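Local coordinates for protein FMN-dependent nitronate monooxygenase (Shewanella oneidensis, PDB 5LSM) that probably oxidises nitronates such as propionate 3-nitronate with molecular oxygen, using a bound flavin mononucleotide as cofactor, at residues G22-G25 with S26-I30; G216-D220 with A221-R225; V235-G238 with T239-L243. All blocks are in the same frame, centred on the assembly; numbering follows the deposited sequence.

Interaction 1: G22-G25 with S26-I30; sequences GVQG and SALAI
Gln24 and Leu28 meet at the N-terminal end of helix 26-35, where the loop following strand 15-17 of this TIM-barrel protein enters the helix with Gly25 as the N-cap residue. The polar interactions gather on the carbonyl oxygen of Gly25. Two weak backbone bonds reach it: Ala29 N lies 3.3 Å from Gly25 O in an almost straight approach (175°), whereas Leu28 N, 3.4 Å from Gly25 O, comes in bent. A third and firmer donor is the side chain of the preceding residue, with Gln24 NE2 3.0 Å from Gly25 O. That oxygen lies near the plane of the Gln24 amide, while NE2 itself is tilted out of the Gly25 carbonyl plane. The same amide also gives a hydrogen to Ser40 O and accepts one from Met20 N at OE1, so its rotation is fixed from several directions. The Gln24 side chain lies about 7 Å from the bound FMN.

The remaining contact is packing of carbons. A chi1 of 173°, with CG opposite the backbone nitrogen, lays Gln24 CG against CD2 and CB of Leu28, and the bend at chi2 then turns the amide back toward Gly25 O; the two side chains cross at about a right angle. Both also rest on Gln17 of strand 15-17. Beyond them, Ser26 OG bonds to Glu54 on helix 48-59, and Ala29 CB stands 3.8 Å from Gly25 O.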
ATOM      1  N   GLY A  22     -16.515   9.144 -15.721  1.00 44.24           N
ATOM      2  CA  GLY A  22     -16.250  10.543 -15.987  1.00 41.35           C
ATOM      3  C   GLY A  22     -15.111  10.766 -16.952  1.00 41.25           C
ATOM      4  O   GLY A  22     -14.915  11.874 -17.431  1.00 51.31           O
ATOM      5  N   VAL A  23     -14.331   9.727 -17.215  1.00 39.07           N
ATOM      6  CA  VAL A  23     -13.212   9.840 -18.129  1.00 34.04           C
ATOM      7  C   VAL A  23     -13.393   8.944 -19.330  1.00 33.05           C
ATOM      8  O   VAL A  23     -12.524   8.884 -20.187  1.00 36.57           O
ATOM      9  CB  VAL A  23     -11.873   9.477 -17.444  1.00 40.66           C
ATOM     10  CG1 VAL A  23     -11.515  10.522 -16.406  1.00 43.74           C
ATOM     11  CG2 VAL A  23     -11.918   8.076 -16.822  1.00 37.92           C
ATOM     12  N   GLN A  24     -14.501   8.222 -19.401  1.00 35.09           N
ATOM     13  CA  GLN A  24     -14.540   7.076 -20.277  1.00 37.72           C
ATOM     14  C   GLN A  24     -15.956   6.541 -20.549  1.00 32.11           C
ATOM     15  O   GLN A  24     -16.797   6.518 -19.656  1.00 32.68           O
ATOM     16  CB  GLN A  24     -13.642   6.015 -19.656  1.00 39.99           C
ATOM     17  CG  GLN A  24     -13.672   4.688 -20.338  1.00 44.99           C
ATOM     18  CD  GLN A  24     -14.543   3.684 -19.625  1.00 39.64           C
ATOM     19  OE1 GLN A  24     -14.414   3.460 -18.409  1.00 28.55           O
ATOM     20  NE2 GLN A  24     -15.376   3.004 -20.396  1.00 40.62           N
ATOM     21  N   GLY A  25     -16.196   6.114 -21.790  1.00 30.97           N
ATOM     22  CA  GLY A  25     -17.443   5.450 -22.188  1.00 28.51           C
ATOM     23  C   GLY A  25     -17.282   4.334 -23.223  1.00 30.13           C
ATOM     24  O   GLY A  25     -16.350   3.554 -23.170  1.00 28.08           O
ATOM     25  N   SER A  26     -18.219   4.250 -24.156  1.00 31.04           N
ATOM     26  CA  SER A  26     -18.275   3.151 -25.105  1.00 28.89           C
ATOM     27  C   SER A  26     -16.996   2.931 -25.911  1.00 31.86           C
ATOM     28  O   SER A  26     -16.639   1.776 -26.222  1.00 30.77           O
ATOM     29  CB  SER A  26     -19.445   3.355 -26.073  1.00 32.40           C
ATOM     30  OG  SER A  26     -19.525   4.697 -26.539  1.00 29.51           O
ATOM     31  N   ALA A  27     -16.339   4.011 -26.330  1.00 32.28           N
ATOM     32  CA  ALA A  27     -15.221   3.858 -27.282  1.00 32.42           C
ATOM     33  C   ALA A  27     -14.026   3.087 -26.676  1.00 33.48           C
ATOM     34  O   ALA A  27     -13.370   2.286 -27.374  1.00 41.74           O
ATOM     35  CB  ALA A  27     -14.786   5.203 -27.846  1.00 28.27           C
ATOM     36  N   LEU A  28     -13.809   3.249 -25.372  1.00 28.80           N
ATOM     37  CA  LEU A  28     -12.743   2.511 -24.683  1.00 28.43           C
ATOM     38  C   LEU A  28     -13.193   1.077 -24.379  1.00 30.14           C
ATOM     39  O   LEU A  28     -12.452   0.111 -24.611  1.00 27.86           O
ATOM     40  CB  LEU A  28     -12.315   3.233 -23.396  1.00 25.53           C
ATOM     41  CG  LEU A  28     -11.208   2.538 -22.605  1.00 25.02           C
ATOM     42  CD1 LEU A  28      -9.927   2.515 -23.409  1.00 24.13           C
ATOM     43  CD2 LEU A  28     -10.992   3.178 -21.241  1.00 23.00           C
ATOM     44  N   ALA A  29     -14.416   0.934 -23.884  1.00 29.93           N
ATOM     45  CA  ALA A  29     -14.993  -0.398 -23.698  1.00 32.35           C
ATOM     46  C   ALA A  29     -14.974  -1.225 -25.003  1.00 29.19           C
ATOM     47  O   ALA A  29     -14.493  -2.345 -25.018  1.00 29.43           O
ATOM     48  CB  ALA A  29     -16.401  -0.295 -23.133  1.00 31.47           C
ATOM     49  N   ILE A  30     -15.421  -0.633 -26.103  1.00 28.88           N
ATOM     50  CA  ILE A  30     -15.396  -1.310 -27.407  1.00 27.59           C
ATOM     51  C   ILE A  30     -13.982  -1.781 -27.742  1.00 27.30           C
ATOM     52  O   ILE A  30     -13.773  -2.923 -28.140  1.00 27.11           O
ATOM     53  CB  ILE A  30     -15.867  -0.356 -28.538  1.00 30.08           C
ATOM     54  CG1 ILE A  30     -17.380  -0.085 -28.439  1.00 30.20           C
ATOM     55  CG2 ILE A  30     -15.528  -0.925 -29.912  1.00 29.69           C
ATOM     56  CD1 ILE A  30     -17.813   1.187 -29.140  1.00 28.23           C
TER

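Interaction 2: G216-D220 with A221-R225; sequences GGIVD and ATTVR. With FMN (flavin mononucleotide), chain I.
Asp220 uses a single carboxylate oxygen, OD1, to hold both the backbone and the hydroxyl of Thr223. Asp220 is the N-cap of helix 221-229, and its capping bond comes from Thr223 N, 2.7 Å from Asp220 OD1 and nearly in line with the C-O bond. The second donor, Thr223 OG1, lies 2.5 Å from Asp220 OD1 and approaches from above the carboxylate plane, 53° out of it. The hydroxyl gets there because OG1 sits between the backbone nitrogen and the carbonyl carbon of Thr223 (chi1 41°), turned back toward the loop. While donating to Asp220 it accepts from Val219 N, 3.0 Å from Thr223 OG1, so the side chain ties the loop to the first helical turn twice over. The helix itself opens with the bond from Val224 N to Asp220 O, 2.9 Å long.

Apolar packing backs this network: CG2 of Ile218 meets CG2 of Val224, the two side chains crossing at about a right angle and both continuing onto Val235 of strand 234-237. Phe198 of the second subunit packs on Ile218, and its Met230 on Thr222 and Thr223. At the far end of the loop, Gly217 N bonds to FMN O2P (3.0 Å), and at the backbone angles of Gly216 and Gly217 a CB would be jammed against the carbonyl oxygen of the residue before.

With an alanine at Asp220, Thr223 N would probably be left without its capping partner and the Thr223 hydroxyl without the acceptor that fixes its direction. The chemistry thus implies a chain of hydrogen bonds running from Val219 N through the threonine hydroxyl to the carboxylate, whose negative charge probably also suits the positive end of the helix dipole.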
ATOM      1  N   GLY A 216      -5.011  -2.419  -8.616  1.00 31.95           N
ATOM      2  CA  GLY A 216      -4.166  -1.501  -7.846  1.00 29.46           C
ATOM      3  C   GLY A 216      -2.699  -1.570  -8.263  1.00 28.03           C
ATOM      4  O   GLY A 216      -1.946  -2.382  -7.760  1.00 25.90           O
ATOM      5  N   GLY A 217      -2.313  -0.751  -9.233  1.00 27.96           N
ATOM      6  CA  GLY A 217      -0.911  -0.634  -9.637  1.00 25.69           C
ATOM      7  C   GLY A 217      -0.494  -1.565 -10.758  1.00 25.24           C
ATOM      8  O   GLY A 217       0.692  -1.754 -10.991  1.00 22.79           O
ATOM      9  N   ILE A 218      -1.458  -2.158 -11.456  1.00 25.21           N
ATOM     10  CA  ILE A 218      -1.130  -3.022 -12.584  1.00 24.33           C
ATOM     11  C   ILE A 218      -1.139  -2.160 -13.826  1.00 22.52           C
ATOM     12  O   ILE A 218      -2.201  -1.668 -14.251  1.00 24.54           O
ATOM     13  CB  ILE A 218      -2.115  -4.221 -12.736  1.00 28.37           C
ATOM     14  CG1 ILE A 218      -2.013  -5.182 -11.541  1.00 27.45           C
ATOM     15  CG2 ILE A 218      -1.775  -5.037 -13.980  1.00 27.96           C
ATOM     16  CD1 ILE A 218      -2.582  -4.635 -10.257  1.00 32.59           C
ATOM     17  N   VAL A 219       0.054  -1.905 -14.359  1.00 22.94           N
ATOM     18  CA  VAL A 219       0.251  -0.855 -15.372  1.00 24.24           C
ATOM     19  C   VAL A 219       1.008  -1.320 -16.604  1.00 26.79           C
ATOM     20  O   VAL A 219       1.102  -0.581 -17.583  1.00 28.73           O
ATOM     21  CB  VAL A 219       1.012   0.351 -14.805  1.00 26.85           C
ATOM     22  CG1 VAL A 219       0.233   0.990 -13.665  1.00 26.13           C
ATOM     23  CG2 VAL A 219       2.399  -0.063 -14.343  1.00 28.26           C
ATOM     24  N   ASP A 220       1.548  -2.536 -16.577  1.00 26.43           N
ATOM     25  CA  ASP A 220       2.394  -2.985 -17.667  1.00 27.70           C
ATOM     26  C   ASP A 220       2.568  -4.492 -17.628  1.00 28.87           C
ATOM     27  O   ASP A 220       1.966  -5.162 -16.795  1.00 34.11           O
ATOM     28  CB  ASP A 220       3.755  -2.266 -17.616  1.00 30.24           C
ATOM     29  CG  ASP A 220       4.540  -2.538 -16.309  1.00 32.28           C
ATOM     30  OD1 ASP A 220       4.286  -3.564 -15.635  1.00 33.14           O
ATOM     31  OD2 ASP A 220       5.436  -1.721 -15.972  1.00 35.34           O
ATOM     32  N   ALA A 221       3.364  -5.022 -18.552  1.00 27.87           N
ATOM     33  CA  ALA A 221       3.543  -6.462 -18.695  1.00 25.34           C
ATOM     34  C   ALA A 221       4.134  -7.067 -17.439  1.00 23.83           C
ATOM     35  O   ALA A 221       3.656  -8.074 -16.950  1.00 30.91           O
ATOM     36  CB  ALA A 221       4.425  -6.774 -19.908  1.00 23.05           C
ATOM     37  N   THR A 222       5.170  -6.449 -16.910  1.00 23.27           N
ATOM     38  CA  THR A 222       5.805  -6.962 -15.712  1.00 26.96           C
ATOM     39  C   THR A 222       4.832  -7.040 -14.556  1.00 24.90           C
ATOM     40  O   THR A 222       4.781  -8.039 -13.862  1.00 24.89           O
ATOM     41  CB  THR A 222       6.991  -6.083 -15.303  1.00 29.32           C
ATOM     42  OG1 THR A 222       8.050  -6.296 -16.224  1.00 34.00           O
ATOM     43  CG2 THR A 222       7.481  -6.420 -13.909  1.00 31.18           C
ATOM     44  N   THR A 223       4.075  -5.974 -14.328  1.00 26.26           N
ATOM     45  CA  THR A 223       3.197  -5.936 -13.170  1.00 27.84           C
ATOM     46  C   THR A 223       2.007  -6.882 -13.352  1.00 29.74           C
ATOM     47  O   THR A 223       1.545  -7.505 -12.380  1.00 30.60           O
ATOM     48  CB  THR A 223       2.702  -4.507 -12.830  1.00 25.62           C
ATOM     49  OG1 THR A 223       2.383  -3.802 -14.024  1.00 25.97           O
ATOM     50  CG2 THR A 223       3.765  -3.720 -12.030  1.00 24.45           C
ATOM     51  N   VAL A 224       1.543  -7.029 -14.588  1.00 26.66           N
ATOM     52  CA  VAL A 224       0.519  -8.036 -14.887  1.00 27.94           C
ATOM     53  C   VAL A 224       1.074  -9.401 -14.489  1.00 29.97           C
ATOM     54  O   VAL A 224       0.396 -10.181 -13.802  1.00 25.01           O
ATOM     55  CB  VAL A 224       0.094  -7.994 -16.381  1.00 27.11           C
ATOM     56  CG1 VAL A 224      -0.804  -9.162 -16.756  1.00 27.30           C
ATOM     57  CG2 VAL A 224      -0.629  -6.689 -16.684  1.00 26.33           C
ATOM     58  N   ARG A 225       2.356  -9.618 -14.793  1.00 33.17           N
ATOM     59  CA  ARG A 225       3.011 -10.910 -14.517  1.00 38.25           C
ATOM     60  C   ARG A 225       3.098 -11.185 -13.016  1.00 33.64           C
ATOM     61  O   ARG A 225       2.724 -12.262 -12.562  1.00 28.24           O
ATOM     62  CB  ARG A 225       4.421 -10.994 -15.152  1.00 37.96           C
ATOM     63  CG  ARG A 225       5.052 -12.387 -15.056  1.00 44.50           C
ATOM     64  CD  ARG A 225       6.398 -12.515 -15.772  1.00 51.26           C
ATOM     65  NE  ARG A 225       7.018 -13.827 -15.518  1.00 70.23           N
ATOM     66  CZ  ARG A 225       6.644 -14.994 -16.068  1.00 66.72           C
ATOM     67  NH1 ARG A 225       5.687 -15.051 -16.992  1.00 58.62           N
ATOM     68  NH2 ARG A 225       7.244 -16.118 -15.690  1.00 59.40           N
TER
HETATM   69  N1  FMN I 401     -14.271   1.704 -10.014  1.00 45.96           N
HETATM   70  C2  FMN I 401     -15.620   1.528 -10.123  1.00 44.75           C
HETATM   71  O2  FMN I 401     -16.146   0.495  -9.638  1.00 50.31           O
HETATM   72  N3  FMN I 401     -16.420   2.440 -10.714  1.00 46.11           N
HETATM   73  C4  FMN I 401     -15.930   3.572 -11.241  1.00 43.67           C
HETATM   74  O4  FMN I 401     -16.668   4.418 -11.777  1.00 35.35           O
HETATM   75  C4A FMN I 401     -14.479   3.826 -11.146  1.00 44.97           C
HETATM   76  N5  FMN I 401     -13.943   4.924 -11.682  1.00 48.31           N
HETATM   77  C5A FMN I 401     -12.616   5.136 -11.668  1.00 50.46           C
HETATM   78  C6  FMN I 401     -12.137   6.294 -12.273  1.00 49.69           C
HETATM   79  C7  FMN I 401     -10.783   6.563 -12.303  1.00 45.30           C
HETATM   80  C7M FMN I 401     -10.322   7.845 -12.946  1.00 43.61           C
HETATM   81  C8  FMN I 401      -9.833   5.600 -11.674  1.00 41.56           C
HETATM   82  C8M FMN I 401      -8.351   5.902 -11.696  1.00 42.69           C
HETATM   83  C9  FMN I 401     -10.311   4.434 -11.059  1.00 40.78           C
HETATM   84  C9A FMN I 401     -11.688   4.157 -11.026  1.00 45.83           C
HETATM   85  N10 FMN I 401     -12.245   2.968 -10.459  1.00 47.05           N
HETATM   86  C10 FMN I 401     -13.646   2.800 -10.499  1.00 42.72           C
HETATM   87  C1' FMN I 401     -11.425   1.952  -9.774  1.00 46.15           C
HETATM   88  C2' FMN I 401     -10.899   0.908 -10.744  1.00 45.52           C
HETATM   89  O2' FMN I 401     -11.942  -0.048 -11.010  1.00 46.76           O
HETATM   90  C3' FMN I 401      -9.668   0.190 -10.171  1.00 40.25           C
HETATM   91  O3' FMN I 401      -9.924  -0.195  -8.816  1.00 37.97           O
HETATM   92  C4' FMN I 401      -8.396   1.040 -10.160  1.00 37.41           C
HETATM   93  O4' FMN I 401      -8.285   1.911 -11.293  1.00 31.76           O
HETATM   94  C5' FMN I 401      -7.202   0.102 -10.094  1.00 34.79           C
HETATM   95  O5' FMN I 401      -5.985   0.816  -9.890  1.00 32.72           O
HETATM   96  P   FMN I 401      -5.134   1.493 -11.076  1.00 26.93           P
HETATM   97  O1P FMN I 401      -5.296   0.630 -12.307  1.00 28.13           O
HETATM   98  O2P FMN I 401      -3.736   1.496 -10.513  1.00 26.88           O
HETATM   99  O3P FMN I 401      -5.773   2.831 -11.188  1.00 27.63           O

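Interaction 3: V235-G238 with T239-L243; sequences VQVG and TAYLL. With FMN (flavin mononucleotide), chain I.
Gly238 and Thr239, at the junction between strand 234-237 and a 3-10 turn, grip the phosphate of FMN with consecutive backbone nitrogens. Gly238 N bonds to O1P of FMN at 2.7 Å, and Thr239 N to FMN O3P at 3.1 Å, with a further weak bond to O1P. Thr239 OG1 adds a bond of 2.6 Å to FMN O3P; its chi1 of -62° puts the hydroxyl beside its own nitrogen, which lets Thr239 N and OG1 both reach O3P. Two residues before Gly238, on the strand, Gln236 reaches along the ribityl chain, and its OE1 accepts from FMN O2' at 2.8 Å. A side chain at Gly238 would run into FMN O4'.

The next shell sets this turn. Tyr241 N bonds to Gly238 O (3.1 Å), reaching it from above the carbonyl plane. The Tyr241 ring crosses the Val237 side chain at about a right angle: CE2 lies 3.8 Å from Val237 CG1, and Val237 O sits at the ring edge, in its plane. Ala240 CB flanks the same CG1.

Farther out, Tyr241 OH bonds to Thr340, Thr239 OG1 also pairs with Gly325 N, and the strand is bonded to strands 15-17 and 212-215. The phosphate is therefore held in this turn by neutral amide and hydroxyl donors, whose direction rather than charge probably fixes its position.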
ATOM      1  N   VAL A 235      -6.532  -9.355 -14.229  1.00 26.52           N
ATOM      2  CA  VAL A 235      -6.173  -8.052 -13.671  1.00 28.55           C
ATOM      3  C   VAL A 235      -7.104  -6.967 -14.179  1.00 30.38           C
ATOM      4  O   VAL A 235      -7.525  -6.991 -15.337  1.00 29.69           O
ATOM      5  CB  VAL A 235      -4.717  -7.655 -14.002  1.00 26.59           C
ATOM      6  CG1 VAL A 235      -3.751  -8.669 -13.419  1.00 26.42           C
ATOM      7  CG2 VAL A 235      -4.510  -7.546 -15.505  1.00 28.84           C
ATOM      8  N   GLN A 236      -7.390  -6.002 -13.305  1.00 31.41           N
ATOM      9  CA  GLN A 236      -8.193  -4.864 -13.643  1.00 30.74           C
ATOM     10  C   GLN A 236      -7.286  -3.667 -13.692  1.00 31.26           C
ATOM     11  O   GLN A 236      -6.634  -3.338 -12.720  1.00 34.24           O
ATOM     12  CB  GLN A 236      -9.324  -4.652 -12.621  1.00 30.33           C
ATOM     13  CG  GLN A 236     -10.314  -3.581 -13.038  1.00 30.83           C
ATOM     14  CD  GLN A 236     -11.663  -3.691 -12.349  1.00 31.20           C
ATOM     15  OE1 GLN A 236     -12.094  -2.790 -11.625  1.00 34.61           O
ATOM     16  NE2 GLN A 236     -12.370  -4.748 -12.641  1.00 32.05           N
ATOM     17  N   VAL A 237      -7.296  -2.990 -14.830  1.00 34.77           N
ATOM     18  CA  VAL A 237      -6.333  -1.965 -15.123  1.00 28.76           C
ATOM     19  C   VAL A 237      -7.070  -0.673 -15.395  1.00 29.53           C
ATOM     20  O   VAL A 237      -7.929  -0.629 -16.279  1.00 28.46           O
ATOM     21  CB  VAL A 237      -5.500  -2.344 -16.342  1.00 28.03           C
ATOM     22  CG1 VAL A 237      -4.589  -1.203 -16.755  1.00 27.39           C
ATOM     23  CG2 VAL A 237      -4.700  -3.583 -16.038  1.00 31.59           C
ATOM     24  N   GLY A 238      -6.733   0.368 -14.623  1.00 29.11           N
ATOM     25  CA  GLY A 238      -7.401   1.670 -14.706  1.00 34.02           C
ATOM     26  C   GLY A 238      -6.489   2.792 -15.182  1.00 31.28           C
ATOM     27  O   GLY A 238      -6.577   3.234 -16.327  1.00 36.92           O
ATOM     28  N   THR A 239      -5.603   3.239 -14.304  1.00 27.80           N
ATOM     29  CA  THR A 239      -4.785   4.412 -14.553  1.00 24.90           C
ATOM     30  C   THR A 239      -4.007   4.366 -15.884  1.00 24.33           C
ATOM     31  O   THR A 239      -3.833   5.394 -16.526  1.00 23.62           O
ATOM     32  CB  THR A 239      -3.820   4.613 -13.391  1.00 26.39           C
ATOM     33  OG1 THR A 239      -4.572   4.842 -12.196  1.00 28.84           O
ATOM     34  CG2 THR A 239      -2.893   5.783 -13.641  1.00 26.91           C
ATOM     35  N   ALA A 240      -3.591   3.178 -16.319  1.00 22.00           N
ATOM     36  CA  ALA A 240      -2.711   3.062 -17.481  1.00 21.42           C
ATOM     37  C   ALA A 240      -3.442   3.206 -18.824  1.00 22.47           C
ATOM     38  O   ALA A 240      -2.804   3.407 -19.847  1.00 24.13           O
ATOM     39  CB  ALA A 240      -1.931   1.754 -17.439  1.00 19.45           C
ATOM     40  N   TYR A 241      -4.773   3.187 -18.810  1.00 24.78           N
ATOM     41  CA  TYR A 241      -5.556   3.572 -20.001  1.00 28.01           C
ATOM     42  C   TYR A 241      -5.838   5.084 -20.157  1.00 27.91           C
ATOM     43  O   TYR A 241      -6.404   5.492 -21.164  1.00 26.80           O
ATOM     44  CB  TYR A 241      -6.895   2.831 -20.018  1.00 26.64           C
ATOM     45  CG  TYR A 241      -6.790   1.374 -20.362  1.00 25.38           C
ATOM     46  CD1 TYR A 241      -6.544   0.975 -21.662  1.00 24.74           C
ATOM     47  CD2 TYR A 241      -6.970   0.379 -19.384  1.00 26.66           C
ATOM     48  CE1 TYR A 241      -6.468  -0.374 -21.992  1.00 26.67           C
ATOM     49  CE2 TYR A 241      -6.951  -0.971 -19.714  1.00 24.96           C
ATOM     50  CZ  TYR A 241      -6.689  -1.340 -21.025  1.00 25.53           C
ATOM     51  OH  TYR A 241      -6.631  -2.667 -21.389  1.00 26.37           O
ATOM     52  N   LEU A 242      -5.484   5.903 -19.161  1.00 30.12           N
ATOM     53  CA  LEU A 242      -6.036   7.268 -19.064  1.00 32.00           C
ATOM     54  C   LEU A 242      -5.493   8.250 -20.104  1.00 30.60           C
ATOM     55  O   LEU A 242      -6.026   9.354 -20.250  1.00 29.90           O
ATOM     56  CB  LEU A 242      -5.801   7.857 -17.671  1.00 33.98           C
ATOM     57  CG  LEU A 242      -6.645   7.280 -16.537  1.00 36.90           C
ATOM     58  CD1 LEU A 242      -6.167   7.843 -15.203  1.00 35.61           C
ATOM     59  CD2 LEU A 242      -8.129   7.543 -16.748  1.00 34.71           C
ATOM     60  N   LEU A 243      -4.430   7.866 -20.804  1.00 29.41           N
ATOM     61  CA  LEU A 243      -3.891   8.700 -21.864  1.00 30.60           C
ATOM     62  C   LEU A 243      -4.230   8.159 -23.249  1.00 28.49           C
ATOM     63  O   LEU A 243      -3.814   8.748 -24.255  1.00 26.06           O
ATOM     64  CB  LEU A 243      -2.363   8.826 -21.733  1.00 31.40           C
ATOM     65  CG  LEU A 243      -1.813   9.630 -20.556  1.00 31.16           C
ATOM     66  CD1 LEU A 243      -0.310   9.810 -20.714  1.00 33.01           C
ATOM     67  CD2 LEU A 243      -2.497  10.972 -20.448  1.00 33.68           C
TER
HETATM   68  N1  FMN I 401     -14.271   1.704 -10.014  1.00 45.96           N
HETATM   69  C2  FMN I 401     -15.620   1.528 -10.123  1.00 44.75           C
HETATM   70  O2  FMN I 401     -16.146   0.495  -9.638  1.00 50.31           O
HETATM   71  N3  FMN I 401     -16.420   2.440 -10.714  1.00 46.11           N
HETATM   72  C4  FMN I 401     -15.930   3.572 -11.241  1.00 43.67           C
HETATM   73  O4  FMN I 401     -16.668   4.418 -11.777  1.00 35.35           O
HETATM   74  C4A FMN I 401     -14.479   3.826 -11.146  1.00 44.97           C
HETATM   75  N5  FMN I 401     -13.943   4.924 -11.682  1.00 48.31           N
HETATM   76  C5A FMN I 401     -12.616   5.136 -11.668  1.00 50.46           C
HETATM   77  C6  FMN I 401     -12.137   6.294 -12.273  1.00 49.69           C
HETATM   78  C7  FMN I 401     -10.783   6.563 -12.303  1.00 45.30           C
HETATM   79  C7M FMN I 401     -10.322   7.845 -12.946  1.00 43.61           C
HETATM   80  C8  FMN I 401      -9.833   5.600 -11.674  1.00 41.56           C
HETATM   81  C8M FMN I 401      -8.351   5.902 -11.696  1.00 42.69           C
HETATM   82  C9  FMN I 401     -10.311   4.434 -11.059  1.00 40.78           C
HETATM   83  C9A FMN I 401     -11.688   4.157 -11.026  1.00 45.83           C
HETATM   84  N10 FMN I 401     -12.245   2.968 -10.459  1.00 47.05           N
HETATM   85  C10 FMN I 401     -13.646   2.800 -10.499  1.00 42.72           C
HETATM   86  C1' FMN I 401     -11.425   1.952  -9.774  1.00 46.15           C
HETATM   87  C2' FMN I 401     -10.899   0.908 -10.744  1.00 45.52           C
HETATM   88  O2' FMN I 401     -11.942  -0.048 -11.010  1.00 46.76           O
HETATM   89  C3' FMN I 401      -9.668   0.190 -10.171  1.00 40.25           C
HETATM   90  O3' FMN I 401      -9.924  -0.195  -8.816  1.00 37.97           O
HETATM   91  C4' FMN I 401      -8.396   1.040 -10.160  1.00 37.41           C
HETATM   92  O4' FMN I 401      -8.285   1.911 -11.293  1.00 31.76           O
HETATM   93  C5' FMN I 401      -7.202   0.102 -10.094  1.00 34.79           C
HETATM   94  O5' FMN I 401      -5.985   0.816  -9.890  1.00 32.72           O
HETATM   95  P   FMN I 401      -5.134   1.493 -11.076  1.00 26.93           P
HETATM   96  O1P FMN I 401      -5.296   0.630 -12.307  1.00 28.13           O
HETATM   97  O2P FMN I 401      -3.736   1.496 -10.513  1.00 26.88           O
HETATM   98  O3P FMN I 401      -5.773   2.831 -11.188  1.00 27.63           O

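How the interactions relate
From the N terminus, interaction 1 comes first, closing the loop between strand 15-17 and the start of helix 26-35. Interaction 2 follows far along the chain, closing the loop from strand 212-215 into helix 221-229, and that helix leads to strand 234-237, where interaction 3 closes the turn beyond the strand. The three lie in series, neither nested nor crossed. Interactions 2 and 3 both touch FMN and pack together, Val219 O lying against Ala240 CB. Interaction 3 also meets interaction 1, through Leu242 on Val23 and Tyr241 on Leu28, whereas interactions 1 and 2 remain about 12 Å apart at their nearest atoms.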